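Local coordinates for phosphoserine aminotransferase (Bacillus circulans, PDB 2C0R), which catalyses the reversible, pyridoxal-phosphate-dependent transamination between phosphoserine and 2-oxoglutarate that gives 3-phosphohydroxypyruvate and glutamate, at residues N96-G101 against A157-F162; K270-I275 against M298-R303; Y276-Q281 against Q352-F357; K311-A316 against E348-F353. The protein carries 1 engineered substitution. All coordinates share one frame; numbering follows the deposited sequence.

Interaction 1: residues N96-G101 against A157-F162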
loop_
_atom_site.group_PDB
_atom_site.type_symbol
_atom_site.label_atom_id
_atom_site.label_comp_id
_atom_site.label_asym_id
_atom_site.label_seq_id
_atom_site.Cartn_x
_atom_site.Cartn_y
_atom_site.Cartn_z
ATOM N N ASN A 96 -25.559 -9.327 -3.577
ATOM C CA ASN A 96 -25.756 -10.699 -3.148
ATOM C C ASN A 96 -24.453 -11.350 -2.712
ATOM O O ASN A 96 -23.443 -11.265 -3.444
ATOM C CB ASN A 96 -26.368 -11.535 -4.278
ATOM C CG ASN A 96 -27.840 -11.111 -4.470
ATOM O OD1 ASN A 96 -28.143 -9.928 -4.414
ATOM N ND2 ASN A 96 -28.702 -12.069 -4.673
ATOM N N TYR A 97 -24.509 -12.008 -1.546
ATOM C CA TYR A 97 -23.336 -12.630 -0.909
ATOM C C TYR A 97 -23.550 -14.114 -0.624
ATOM O O TYR A 97 -24.649 -14.496 -0.218
ATOM C CB TYR A 97 -22.979 -11.871 0.404
ATOM C CG TYR A 97 -22.250 -10.581 -0.011
ATOM C CD1 TYR A 97 -22.976 -9.482 -0.443
ATOM C CD2 TYR A 97 -20.868 -10.511 0.032
ATOM C CE1 TYR A 97 -22.372 -8.311 -0.815
ATOM C CE2 TYR A 97 -20.251 -9.324 -0.371
ATOM C CZ TYR A 97 -21.000 -8.245 -0.779
ATOM O OH TYR A 97 -20.404 -7.074 -1.207
ATOM N N VAL A 98 -22.516 -14.924 -0.871
ATOM C CA VAL A 98 -22.498 -16.301 -0.358
ATOM C C VAL A 98 -21.765 -16.289 0.973
ATOM O O VAL A 98 -20.591 -15.869 0.963
ATOM C CB VAL A 98 -21.805 -17.204 -1.369
ATOM C CG1 VAL A 98 -21.790 -18.670 -0.843
ATOM C CG2 VAL A 98 -22.419 -17.102 -2.758
ATOM N N MET A 99 -22.404 -16.680 2.063
ATOM C CA MET A 99 -21.915 -16.470 3.413
ATOM C C MET A 99 -21.289 -17.769 3.933
ATOM O O MET A 99 -21.960 -18.683 4.370
ATOM C CB MET A 99 -22.988 -15.961 4.377
ATOM C CG MET A 99 -23.703 -14.728 3.855
ATOM S SD MET A 99 -22.565 -13.336 3.513
ATOM C CE MET A 99 -21.901 -13.109 5.173
ATOM N N THR A 100 -19.954 -17.805 3.844
ATOM C CA THR A 100 -19.184 -19.027 4.100
ATOM C C THR A 100 -18.297 -18.901 5.310
ATOM O O THR A 100 -17.509 -19.825 5.581
ATOM C CB THR A 100 -18.308 -19.393 2.859
ATOM O OG1 THR A 100 -17.706 -18.166 2.388
ATOM C CG2 THR A 100 -19.195 -19.934 1.753
ATOM N N GLY A 101 -18.359 -17.799 6.044
ATOM C CA GLY A 101 -17.446 -17.737 7.193
ATOM C C GLY A 101 -16.966 -16.302 7.377
ATOM O O GLY A 101 -17.571 -15.288 7.001
ATOM N N ALA A 157 -12.073 -23.544 4.844
ATOM C CA ALA A 157 -12.975 -24.109 3.865
ATOM C C ALA A 157 -12.647 -23.484 2.504
ATOM O O ALA A 157 -12.189 -22.330 2.413
ATOM C CB ALA A 157 -14.443 -23.870 4.189
ATOM N N GLN A 158 -12.899 -24.222 1.434
ATOM C CA GLN A 158 -12.559 -23.752 0.099
ATOM C C GLN A 158 -13.516 -24.326 -0.943
ATOM O O GLN A 158 -13.786 -25.551 -0.939
ATOM C CB GLN A 158 -11.123 -24.217 -0.217
ATOM C CG GLN A 158 -10.666 -23.675 -1.585
ATOM C CD GLN A 158 -9.227 -24.145 -1.808
ATOM O OE1 GLN A 158 -8.828 -25.245 -1.320
ATOM N NE2 GLN A 158 -8.428 -23.338 -2.508
ATOM N N PHE A 159 -14.018 -23.492 -1.827
ATOM C CA PHE A 159 -14.773 -23.990 -2.969
ATOM C C PHE A 159 -13.869 -24.655 -3.987
ATOM O O PHE A 159 -12.798 -24.145 -4.298
ATOM C CB PHE A 159 -15.504 -22.851 -3.718
ATOM C CG PHE A 159 -16.696 -22.298 -2.979
ATOM C CD1 PHE A 159 -16.679 -21.082 -2.344
ATOM C CD2 PHE A 159 -17.890 -23.056 -2.910
ATOM C CE1 PHE A 159 -17.788 -20.575 -1.682
ATOM C CE2 PHE A 159 -19.008 -22.546 -2.249
ATOM C CZ PHE A 159 -18.959 -21.305 -1.614
ATOM N N LYS A 160 -14.373 -25.781 -4.491
ATOM C CA LYS A 160 -13.643 -26.434 -5.582
ATOM C C LYS A 160 -14.118 -25.964 -6.949
ATOM O O LYS A 160 -13.468 -26.219 -7.942
ATOM C CB LYS A 160 -13.842 -27.946 -5.576
ATOM C CG LYS A 160 -13.436 -28.561 -4.224
ATOM C CD LYS A 160 -13.657 -30.081 -4.379
ATOM C CE LYS A 160 -13.959 -30.707 -3.022
ATOM N NZ LYS A 160 -12.779 -30.580 -2.156
ATOM N N ALA A 161 -15.272 -25.328 -7.000
ATOM C CA ALA A 161 -15.868 -24.906 -8.254
ATOM C C ALA A 161 -16.799 -23.737 -7.950
ATOM O O ALA A 161 -17.242 -23.574 -6.813
ATOM C CB ALA A 161 -16.677 -26.021 -8.908
ATOM N N PHE A 162 -17.076 -22.957 -8.967
ATOM C CA PHE A 162 -17.821 -21.709 -8.877
ATOM C C PHE A 162 -19.084 -21.798 -9.739
ATOM O O PHE A 162 -19.129 -22.500 -10.755
ATOM C CB PHE A 162 -16.935 -20.564 -9.354
ATOM C CG PHE A 162 -15.609 -20.554 -8.591
ATOM C CD1 PHE A 162 -14.435 -20.846 -9.263
ATOM C CD2 PHE A 162 -15.592 -20.243 -7.245
ATOM C CE1 PHE A 162 -13.219 -20.818 -8.598
ATOM C CE2 PHE A 162 -14.360 -20.270 -6.590
ATOM C CZ PHE A 162 -13.171 -20.578 -7.239
#
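The far end of the F159 ring meets two methyl groups, T100 CG2 and V98 CG1, which make the close contacts between the segments 96-101 and 157-162. T100 and F159 reach for each other from opposite directions, and the methyl of the threonine approaches the CE1-CZ end of the ring obliquely, with T100 CG2 3.6 Å from F159 CZ and 3.8 Å from F159 CE1. V98 comes in at a slant to the phenyl group and lies at its edge, near the ring plane, where V98 CG1 is 3.9 Å from F159 CZ. The valine makes this touch with the branch that is anti to its backbone N (chi1 -180°). In T100, a chi1 of 44° sends the two branches different ways: CG2 faces the phenylalanine, while OG1 is turned off to a hydrogen bond with E152. At the other segment, the backbone O of F159 accepts a hydrogen bond from R181. The CA atoms of T100 and F159 are 9.7 Å apart, a gap that the aromatic ring bridges. The contact joins the C-terminal end of strand 94-99, in the large mixed sheet, to the chain leaving the small hairpin 151-158. Both belong to the large domain of the fold type I (aspartate aminotransferase-like) architecture of class-V aminotransferases, whose cofactor here lies about 9 Å from the T100 side chain.

Interaction 2: residues K270-I275 against M298-R303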
loop_
_atom_site.group_PDB
_atom_site.type_symbol
_atom_site.label_atom_id
_atom_site.label_comp_id
_atom_site.label_asym_id
_atom_site.label_seq_id
_atom_site.Cartn_x
_atom_site.Cartn_y
_atom_site.Cartn_z
ATOM N N LYS A 270 -0.273 -32.161 -2.767
ATOM C CA LYS A 270 0.604 -33.086 -2.058
ATOM C C LYS A 270 0.859 -32.653 -0.625
ATOM O O LYS A 270 0.866 -33.442 0.318
ATOM C CB LYS A 270 1.890 -33.142 -2.857
ATOM C CG LYS A 270 3.064 -33.862 -2.206
ATOM C CD LYS A 270 4.259 -33.788 -3.143
ATOM C CE LYS A 270 5.516 -34.318 -2.467
ATOM N NZ LYS A 270 6.682 -34.057 -3.369
ATOM N N LYS A 271 1.142 -31.344 -0.459
ATOM C CA LYS A 271 1.321 -30.792 0.878
ATOM C C LYS A 271 0.091 -30.992 1.749
ATOM O O LYS A 271 0.177 -31.434 2.900
ATOM C CB LYS A 271 1.620 -29.274 0.824
ATOM C CG LYS A 271 3.001 -28.978 0.255
ATOM C CD LYS A 271 3.062 -27.641 -0.499
ATOM C CE LYS A 271 2.392 -26.504 0.214
ATOM N NZ LYS A 271 2.598 -25.218 -0.512
ATOM N N ALA A 272 -1.082 -30.626 1.224
ATOM C CA ALA A 272 -2.301 -30.699 2.007
ATOM C C ALA A 272 -2.614 -32.153 2.366
ATOM O O ALA A 272 -3.060 -32.410 3.480
ATOM C CB ALA A 272 -3.446 -30.087 1.204
ATOM N N SER A 273 -2.371 -33.042 1.397
ATOM C CA SER A 273 -2.737 -34.445 1.596
ATOM C C SER A 273 -1.929 -34.976 2.761
ATOM O O SER A 273 -2.463 -35.741 3.580
ATOM C CB SER A 273 -2.421 -35.211 0.314
ATOM O OG SER A 273 -2.596 -36.626 0.488
ATOM N N LEU A 274 -0.655 -34.585 2.869
ATOM C CA LEU A 274 0.145 -35.126 3.981
ATOM C C LEU A 274 -0.398 -34.709 5.327
ATOM O O LEU A 274 -0.477 -35.470 6.300
ATOM C CB LEU A 274 1.571 -34.600 3.766
ATOM C CG LEU A 274 2.583 -35.277 4.700
ATOM C CD1 LEU A 274 2.939 -36.659 4.161
ATOM C CD2 LEU A 274 3.803 -34.391 4.814
ATOM N N ILE A 275 -0.824 -33.443 5.409
ATOM C CA ILE A 275 -1.265 -32.938 6.693
ATOM C C ILE A 275 -2.659 -33.433 7.011
ATOM O O ILE A 275 -2.950 -33.820 8.152
ATOM C CB ILE A 275 -1.200 -31.411 6.679
ATOM C CG1 ILE A 275 0.246 -30.927 6.542
ATOM C CG2 ILE A 275 -1.865 -30.885 7.927
ATOM C CD1 ILE A 275 0.338 -29.466 6.066
ATOM N N MET A 298 -5.231 -24.587 1.222
ATOM C CA MET A 298 -4.397 -23.439 1.556
ATOM C C MET A 298 -4.314 -23.222 3.063
ATOM O O MET A 298 -3.288 -22.775 3.550
ATOM C CB MET A 298 -4.967 -22.149 0.922
ATOM C CG MET A 298 -4.915 -22.182 -0.613
ATOM S SD MET A 298 -3.297 -21.717 -1.246
ATOM C CE MET A 298 -2.544 -23.320 -1.549
ATOM N N ASN A 299 -5.412 -23.430 3.783
ATOM C CA ASN A 299 -5.429 -23.206 5.235
ATOM C C ASN A 299 -6.099 -24.426 5.876
ATOM O O ASN A 299 -7.303 -24.581 5.744
ATOM C CB ASN A 299 -6.161 -21.911 5.666
ATOM C CG ASN A 299 -5.695 -20.701 4.874
ATOM O OD1 ASN A 299 -6.264 -20.362 3.839
ATOM N ND2 ASN A 299 -4.657 -20.049 5.397
ATOM N N ILE A 300 -5.275 -25.240 6.525
ATOM C CA ILE A 300 -5.805 -26.451 7.145
ATOM C C ILE A 300 -6.043 -26.214 8.608
ATOM O O ILE A 300 -5.137 -25.927 9.377
ATOM C CB ILE A 300 -4.809 -27.583 6.941
ATOM C CG1 ILE A 300 -4.601 -27.845 5.451
ATOM C CG2 ILE A 300 -5.244 -28.798 7.736
ATOM C CD1 ILE A 300 -3.712 -29.045 5.167
ATOM N N THR A 301 -7.312 -26.336 8.983
ATOM C CA THR A 301 -7.653 -26.017 10.373
ATOM C C THR A 301 -7.992 -27.294 11.100
ATOM O O THR A 301 -8.582 -28.237 10.565
ATOM C CB THR A 301 -8.807 -25.013 10.408
ATOM O OG1 THR A 301 -9.859 -25.550 9.573
ATOM C CG2 THR A 301 -8.358 -23.670 9.807
ATOM N N PHE A 302 -7.546 -27.329 12.357
ATOM C CA PHE A 302 -7.800 -28.526 13.160
ATOM C C PHE A 302 -7.745 -28.174 14.647
ATOM O O PHE A 302 -7.287 -27.105 15.043
ATOM C CB PHE A 302 -6.822 -29.654 12.796
ATOM C CG PHE A 302 -5.340 -29.356 12.947
ATOM C CD1 PHE A 302 -4.658 -29.939 14.001
ATOM C CD2 PHE A 302 -4.664 -28.529 12.085
ATOM C CE1 PHE A 302 -3.304 -29.705 14.162
ATOM C CE2 PHE A 302 -3.302 -28.299 12.242
ATOM C CZ PHE A 302 -2.619 -28.892 13.300
ATOM N N ARG A 303 -8.280 -29.136 15.436
ATOM C CA ARG A 303 -8.407 -28.899 16.851
ATOM C C ARG A 303 -7.871 -30.105 17.626
ATOM O O ARG A 303 -7.862 -31.226 17.104
ATOM C CB ARG A 303 -9.861 -28.753 17.295
ATOM C CG ARG A 303 -10.786 -27.833 16.591
ATOM C CD ARG A 303 -12.143 -27.900 17.277
ATOM N NE ARG A 303 -12.988 -26.778 16.953
ATOM C CZ ARG A 303 -12.894 -25.465 16.953
ATOM N NH1 ARG A 303 -11.807 -24.797 17.311
ATOM N NH2 ARG A 303 -13.956 -24.756 16.564
#
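A single methyl, I300 CD1, carries most of the contact between the helical segment 270-275 and the strand segment 298-303. The I300 side chain is extended beyond its beta carbon (chi2 -175°), which pushes CD1 out from the strand onto the helix surface. There it lies 3.8 Å from I275 CB and equally 3.8 Å from I275 CG2, with A272 CB a little farther off at 4.1 Å. The same methyl rests 3.8 Å from the backbone A272 O, so that it sits on the helix backbone as well as on side chains. The two isoleucines share a rotamer but meet at a slant: in each, the CG2 branch lies anti to the backbone N, and these branches meet, I275 CG2 being 4.0 Å from I300 CG2. A272, with only a methyl, is where the backbones come nearest, its CA lying 7.5 Å from I300 CA. Y276 and I279, farther along the helix, also pack on I300, and C347 of helix 344-361 touches I275. On the alternate residues of the strand, N299 and T301 turn to polar partners, N151 and the backbone O of E155. This is helix-on-sheet packing: helix 260-280 lies against the middle strand of the three-stranded antiparallel sheet 287-288, 299-303 and 334-337 in the smaller C-terminal domain of this aminotransferase fold.

Interaction 3: residues Y276-Q281 against Q352-F357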
loop_
_atom_site.group_PDB
_atom_site.type_symbol
_atom_site.label_atom_id
_atom_site.label_comp_id
_atom_site.label_asym_id
_atom_site.label_seq_id
_atom_site.Cartn_x
_atom_site.Cartn_y
_atom_site.Cartn_z
ATOM N N TYR A 276 -3.590 -33.486 6.030
ATOM C CA TYR A 276 -4.908 -34.042 6.315
ATOM C C TYR A 276 -4.770 -35.508 6.699
ATOM O O TYR A 276 -5.543 -35.936 7.558
ATOM C CB TYR A 276 -5.845 -33.900 5.120
ATOM C CG TYR A 276 -6.430 -32.483 5.005
ATOM C CD1 TYR A 276 -6.196 -31.746 3.840
ATOM C CD2 TYR A 276 -7.197 -31.957 6.035
ATOM C CE1 TYR A 276 -6.748 -30.455 3.768
ATOM C CE2 TYR A 276 -7.744 -30.692 5.961
ATOM C CZ TYR A 276 -7.507 -29.955 4.796
ATOM O OH TYR A 276 -8.038 -28.695 4.720
ATOM N N ASP A 277 -3.840 -36.226 6.084
ATOM C CA ASP A 277 -3.662 -37.637 6.486
ATOM C C ASP A 277 -3.208 -37.721 7.931
ATOM O O ASP A 277 -3.601 -38.641 8.635
ATOM C CB ASP A 277 -2.617 -38.325 5.605
ATOM C CG ASP A 277 -2.229 -39.669 6.206
ATOM O OD1 ASP A 277 -1.095 -39.956 6.685
ATOM O OD2 ASP A 277 -3.155 -40.511 6.193
ATOM N N ALA A 278 -2.346 -36.808 8.379
ATOM C CA ALA A 278 -1.923 -36.763 9.781
ATOM C C ALA A 278 -3.076 -36.525 10.734
ATOM O O ALA A 278 -3.147 -37.073 11.818
ATOM C CB ALA A 278 -0.918 -35.617 9.974
ATOM N N ILE A 279 -4.024 -35.670 10.350
ATOM C CA ILE A 279 -5.243 -35.450 11.159
ATOM C C ILE A 279 -6.156 -36.652 11.129
ATOM O O ILE A 279 -6.656 -37.099 12.158
ATOM C CB ILE A 279 -5.992 -34.197 10.629
ATOM C CG1 ILE A 279 -5.110 -32.950 10.808
ATOM C CG2 ILE A 279 -7.350 -34.087 11.287
ATOM C CD1 ILE A 279 -5.473 -31.832 9.814
ATOM N N ASP A 280 -6.359 -37.209 9.929
ATOM C CA ASP A 280 -7.311 -38.307 9.732
ATOM C C ASP A 280 -6.785 -39.627 10.223
ATOM O O ASP A 280 -7.545 -40.598 10.305
ATOM C CB ASP A 280 -7.684 -38.427 8.252
ATOM C CG ASP A 280 -8.512 -37.241 7.793
ATOM O OD1 ASP A 280 -9.076 -36.500 8.620
ATOM O OD2 ASP A 280 -8.600 -37.099 6.570
ATOM N N GLN A 281 -5.512 -39.742 10.538
ATOM C CA GLN A 281 -4.936 -40.945 11.118
ATOM C C GLN A 281 -4.273 -40.501 12.418
ATOM O O GLN A 281 -3.070 -40.513 12.653
ATOM C CB GLN A 281 -3.921 -41.529 10.147
ATOM C CG GLN A 281 -4.457 -41.968 8.796
ATOM C CD GLN A 281 -5.337 -43.209 8.854
ATOM O OE1 GLN A 281 -6.478 -43.214 8.380
ATOM N NE2 GLN A 281 -4.787 -44.274 9.441
ATOM N N GLN A 352 5.685 -34.583 11.318
ATOM C CA GLN A 352 6.566 -35.267 12.276
ATOM C C GLN A 352 6.310 -34.713 13.661
ATOM O O GLN A 352 6.145 -35.491 14.615
ATOM C CB GLN A 352 8.019 -35.089 11.870
ATOM C CG GLN A 352 8.458 -35.729 10.566
ATOM C CD GLN A 352 9.884 -35.459 10.139
ATOM O OE1 GLN A 352 10.209 -35.649 8.956
ATOM N NE2 GLN A 352 10.760 -35.030 11.045
ATOM N N PHE A 353 6.266 -33.384 13.764
ATOM C CA PHE A 353 5.959 -32.759 15.047
ATOM C C PHE A 353 4.601 -33.203 15.576
ATOM O O PHE A 353 4.455 -33.507 16.753
ATOM C CB PHE A 353 6.028 -31.235 14.911
ATOM C CG PHE A 353 5.559 -30.571 16.207
ATOM C CD1 PHE A 353 6.447 -30.511 17.278
ATOM C CD2 PHE A 353 4.283 -30.031 16.347
ATOM C CE1 PHE A 353 6.051 -29.947 18.478
ATOM C CE2 PHE A 353 3.886 -29.470 17.555
ATOM C CZ PHE A 353 4.776 -29.411 18.612
ATOM N N MET A 354 3.621 -33.236 14.684
ATOM C CA MET A 354 2.294 -33.660 15.101
ATOM C C MET A 354 2.289 -35.098 15.584
ATOM O O MET A 354 1.567 -35.428 16.523
ATOM C CB MET A 354 1.307 -33.520 13.914
ATOM C CG MET A 354 0.912 -32.063 13.701
ATOM S SD MET A 354 -0.004 -31.879 12.147
ATOM C CE MET A 354 -1.567 -32.664 12.587
ATOM N N GLU A 355 3.086 -35.968 14.958
ATOM C CA GLU A 355 3.160 -37.363 15.410
ATOM C C GLU A 355 3.783 -37.447 16.793
ATOM O O GLU A 355 3.275 -38.139 17.667
ATOM C CB GLU A 355 3.977 -38.159 14.388
ATOM C CG GLU A 355 4.134 -39.598 14.853
ATOM C CD GLU A 355 2.907 -40.474 14.745
ATOM O OE1 GLU A 355 2.933 -41.556 15.348
ATOM O OE2 GLU A 355 1.910 -40.106 14.071
ATOM N N HIS A 356 4.887 -36.743 17.026
ATOM C CA HIS A 356 5.510 -36.673 18.342
ATOM C C HIS A 356 4.557 -36.136 19.414
ATOM O O HIS A 356 4.472 -36.686 20.535
ATOM C CB HIS A 356 6.763 -35.779 18.366
ATOM C CG HIS A 356 7.268 -35.485 19.756
ATOM N ND1 HIS A 356 7.840 -36.442 20.580
ATOM C CD2 HIS A 356 7.296 -34.346 20.492
ATOM C CE1 HIS A 356 8.190 -35.940 21.743
ATOM N NE2 HIS A 356 7.872 -34.651 21.710
ATOM N N PHE A 357 3.867 -35.050 19.109
ATOM C CA PHE A 357 3.013 -34.462 20.152
ATOM C C PHE A 357 1.868 -35.386 20.491
ATOM O O PHE A 357 1.502 -35.549 21.649
ATOM C CB PHE A 357 2.552 -33.078 19.650
ATOM C CG PHE A 357 1.933 -32.249 20.754
ATOM C CD1 PHE A 357 2.712 -31.398 21.506
ATOM C CD2 PHE A 357 0.572 -32.365 21.015
ATOM C CE1 PHE A 357 2.102 -30.639 22.487
ATOM C CE2 PHE A 357 -0.027 -31.604 21.996
ATOM C CZ PHE A 357 0.759 -30.768 22.770
#
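Helical segments 276-281 and 352-357 come nearest at A278 and M354, whose CA atoms are 7.5 Å apart, a short spacing consistent with the small alanine side chain. The contact is then carried by one flexible side chain, M354, whose terminal methyl touches two residues one after the other in the facing helix: M354 CE is 4.0 Å from A278 CB and also 4.0 Å from I279 CG1. The methionine starts out with CG anti to the carbonyl carbon and runs on extended through chi2 (170°), then bends at the sulfur (chi3 72°). That last bend sets CE aside from the line of the chain and into the angle between the two partners. A278, which is partly exposed, presents its beta carbon toward the helix of M354. I279, in contrast, starts away from it, and its CG1 branch meets the methionine methyl at a slant. No hydrogen bond joins the two segments; some of the polar side chains have partners nearby, E355 pairing with K358 in its own helix and D280 forming a salt bridge with R295. The buried M354 also touches F302 of strand 299-303 and F313 of helix 307-319, while I279 packs on I300 and F302. Thus the methyl lies where two helices and the sheet beneath converge. This helix-helix packing on one face of an antiparallel sheet, with 260-280 and 344-361 side by side, belongs to the alpha/beta C-terminal domain of the class-V aminotransferases, away from the cofactor site.

Interaction 4: residues K311-A316 against E348-F353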
loop_
_atom_site.group_PDB
_atom_site.type_symbol
_atom_site.label_atom_id
_atom_site.label_comp_id
_atom_site.label_asym_id
_atom_site.label_seq_id
_atom_site.Cartn_x
_atom_site.Cartn_y
_atom_site.Cartn_z
ATOM N N LYS A 311 -2.882 -24.772 23.294
ATOM C CA LYS A 311 -1.823 -23.860 23.707
ATOM C C LYS A 311 -0.492 -24.591 23.849
ATOM O O LYS A 311 0.582 -24.098 23.478
ATOM C CB LYS A 311 -2.248 -23.222 25.033
ATOM C CG LYS A 311 -1.132 -23.102 26.039
ATOM C CD LYS A 311 -1.094 -24.239 27.073
ATOM C CE LYS A 311 0.294 -24.198 27.724
ATOM N NZ LYS A 311 1.302 -23.777 26.710
ATOM N N GLU A 312 -0.533 -25.793 24.411
ATOM C CA GLU A 312 0.670 -26.589 24.618
ATOM C C GLU A 312 1.302 -26.953 23.282
ATOM O O GLU A 312 2.512 -26.861 23.111
ATOM C CB GLU A 312 0.339 -27.854 25.412
ATOM C CG GLU A 312 1.582 -28.676 25.699
ATOM C CD GLU A 312 2.339 -28.104 26.886
ATOM O OE1 GLU A 312 1.806 -27.194 27.562
ATOM O OE2 GLU A 312 3.467 -28.571 27.132
ATOM N N PHE A 313 0.484 -27.366 22.314
ATOM C CA PHE A 313 0.988 -27.739 20.997
ATOM C C PHE A 313 1.685 -26.527 20.408
ATOM O O PHE A 313 2.759 -26.626 19.816
ATOM C CB PHE A 313 -0.190 -28.163 20.143
ATOM C CG PHE A 313 0.085 -28.472 18.689
ATOM C CD1 PHE A 313 0.185 -29.799 18.306
ATOM C CD2 PHE A 313 0.159 -27.507 17.703
ATOM C CE1 PHE A 313 0.420 -30.161 17.008
ATOM C CE2 PHE A 313 0.457 -27.842 16.406
ATOM C CZ PHE A 313 0.565 -29.174 16.040
ATOM N N VAL A 314 1.073 -25.346 20.479
ATOM C CA VAL A 314 1.654 -24.147 19.813
ATOM C C VAL A 314 3.011 -23.847 20.407
ATOM O O VAL A 314 4.024 -23.606 19.761
ATOM C CB VAL A 314 0.691 -22.949 19.950
ATOM C CG1 VAL A 314 1.400 -21.633 19.644
ATOM C CG2 VAL A 314 -0.551 -23.105 19.071
ATOM N N LYS A 315 3.009 -23.891 21.748
ATOM C CA LYS A 315 4.220 -23.484 22.455
ATOM C C LYS A 315 5.316 -24.466 22.112
ATOM O O LYS A 315 6.457 -24.087 21.799
ATOM C CB LYS A 315 3.916 -23.425 23.942
ATOM N N ALA A 316 4.995 -25.758 22.146
ATOM C CA ALA A 316 6.021 -26.726 21.799
ATOM C C ALA A 316 6.437 -26.563 20.358
ATOM O O ALA A 316 7.605 -26.700 20.022
ATOM C CB ALA A 316 5.432 -28.103 22.091
ATOM N N GLU A 348 6.321 -31.736 5.903
ATOM C CA GLU A 348 6.861 -32.987 6.491
ATOM C C GLU A 348 7.298 -32.772 7.919
ATOM O O GLU A 348 7.044 -33.593 8.810
ATOM C CB GLU A 348 8.076 -33.432 5.678
ATOM C CG GLU A 348 7.756 -33.964 4.305
ATOM C CD GLU A 348 9.042 -34.369 3.586
ATOM O OE1 GLU A 348 9.873 -33.462 3.370
ATOM O OE2 GLU A 348 9.204 -35.554 3.237
ATOM N N ALA A 349 7.950 -31.631 8.161
ATOM C CA ALA A 349 8.344 -31.349 9.539
ATOM C C ALA A 349 7.147 -31.209 10.444
ATOM O O ALA A 349 7.130 -31.735 11.561
ATOM C CB ALA A 349 9.228 -30.101 9.576
ATOM N N LEU A 350 6.091 -30.541 9.969
ATOM C CA LEU A 350 4.902 -30.374 10.783
ATOM C C LEU A 350 4.271 -31.712 11.140
ATOM O O LEU A 350 3.878 -31.982 12.298
ATOM C CB LEU A 350 3.881 -29.490 10.015
ATOM C CG LEU A 350 2.518 -29.400 10.717
ATOM C CD1 LEU A 350 2.644 -28.811 12.101
ATOM C CD2 LEU A 350 1.533 -28.620 9.826
ATOM N N VAL A 351 4.175 -32.604 10.156
ATOM C CA VAL A 351 3.538 -33.900 10.405
ATOM C C VAL A 351 4.356 -34.688 11.399
ATOM O O VAL A 351 3.796 -35.407 12.234
ATOM C CB VAL A 351 3.380 -34.645 9.058
ATOM C CG1 VAL A 351 3.155 -36.137 9.262
ATOM C CG2 VAL A 351 2.248 -33.965 8.275
ATOM N N GLN A 352 5.685 -34.583 11.318
ATOM C CA GLN A 352 6.566 -35.267 12.276
ATOM C C GLN A 352 6.310 -34.713 13.661
ATOM O O GLN A 352 6.145 -35.491 14.615
ATOM C CB GLN A 352 8.019 -35.089 11.870
ATOM C CG GLN A 352 8.458 -35.729 10.566
ATOM C CD GLN A 352 9.884 -35.459 10.139
ATOM O OE1 GLN A 352 10.209 -35.649 8.956
ATOM N NE2 GLN A 352 10.760 -35.030 11.045
ATOM N N PHE A 353 6.266 -33.384 13.764
ATOM C CA PHE A 353 5.959 -32.759 15.047
ATOM C C PHE A 353 4.601 -33.203 15.576
ATOM O O PHE A 353 4.455 -33.507 16.753
ATOM C CB PHE A 353 6.028 -31.235 14.911
ATOM C CG PHE A 353 5.559 -30.571 16.207
ATOM C CD1 PHE A 353 6.447 -30.511 17.278
ATOM C CD2 PHE A 353 4.283 -30.031 16.347
ATOM C CE1 PHE A 353 6.051 -29.947 18.478
ATOM C CE2 PHE A 353 3.886 -29.470 17.555
ATOM C CZ PHE A 353 4.776 -29.411 18.612
#
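F353 drives the edge of its ring into a face of F313, forming a T-shaped pair with centroids 5.0 Å apart and planes at 72°. The leading atom, F353 CE2, is 3.6 Å from F313 CE1 and stands over the F313 ring, offset toward its rim. Next to it, F353 CZ fits against the turn of helix that carries F313 and A316, 3.6 Å from the backbone F313 O and 3.8 Å from A316 CB. Both phenylalanines have CG anti to the backbone N (chi1 174° in each), which brings the rings together although the axes of the two short segments, running at 130° to each other from N to C, approach no closer than 12.4 Å. L350 adds a looser touch: its CD1 is 4.5 Å from F313 CZ, at the edge of that ring. Around this aromatic centre, A316 is itself partly exposed, V314 and K315 point away, and K311 and Q352 are exposed, K311 pairing with E312 in its own segment. F357 adds a second edge-to-face partner for F313, and F322 meets F353. With no hydrogen bond or salt bridge crossing between the segments, their cohesion rests on burial of apolar surface, probably helped by the weak electrostatics of ring edge against ring face.

In the fold
Interactions 2, 3 and 4 form one continuous core, whereas interaction 1 belongs to the cofactor-binding part of the chain. Interactions 2 and 3 share helix 260-280 and have centres about 10 Å apart; I300 CG2 packs 3.6 Å from Y276 CE2. Interactions 3 and 4 share helix 344-361, with centres about 9 Å apart, and F357 CZ lies 3.7 Å from E312 CG. Interaction 2 also touches interaction 4, through I275 and L350. Toward interaction 1, about 19 Å away between centres, Q158 packs on M298. Between side chains, T100 of interaction 1 is about 8 Å from cofactor-binding D173, and I300 of interaction 2 about 11 Å from cofactor-binding T153; interactions 3 and 4 lie away from the site.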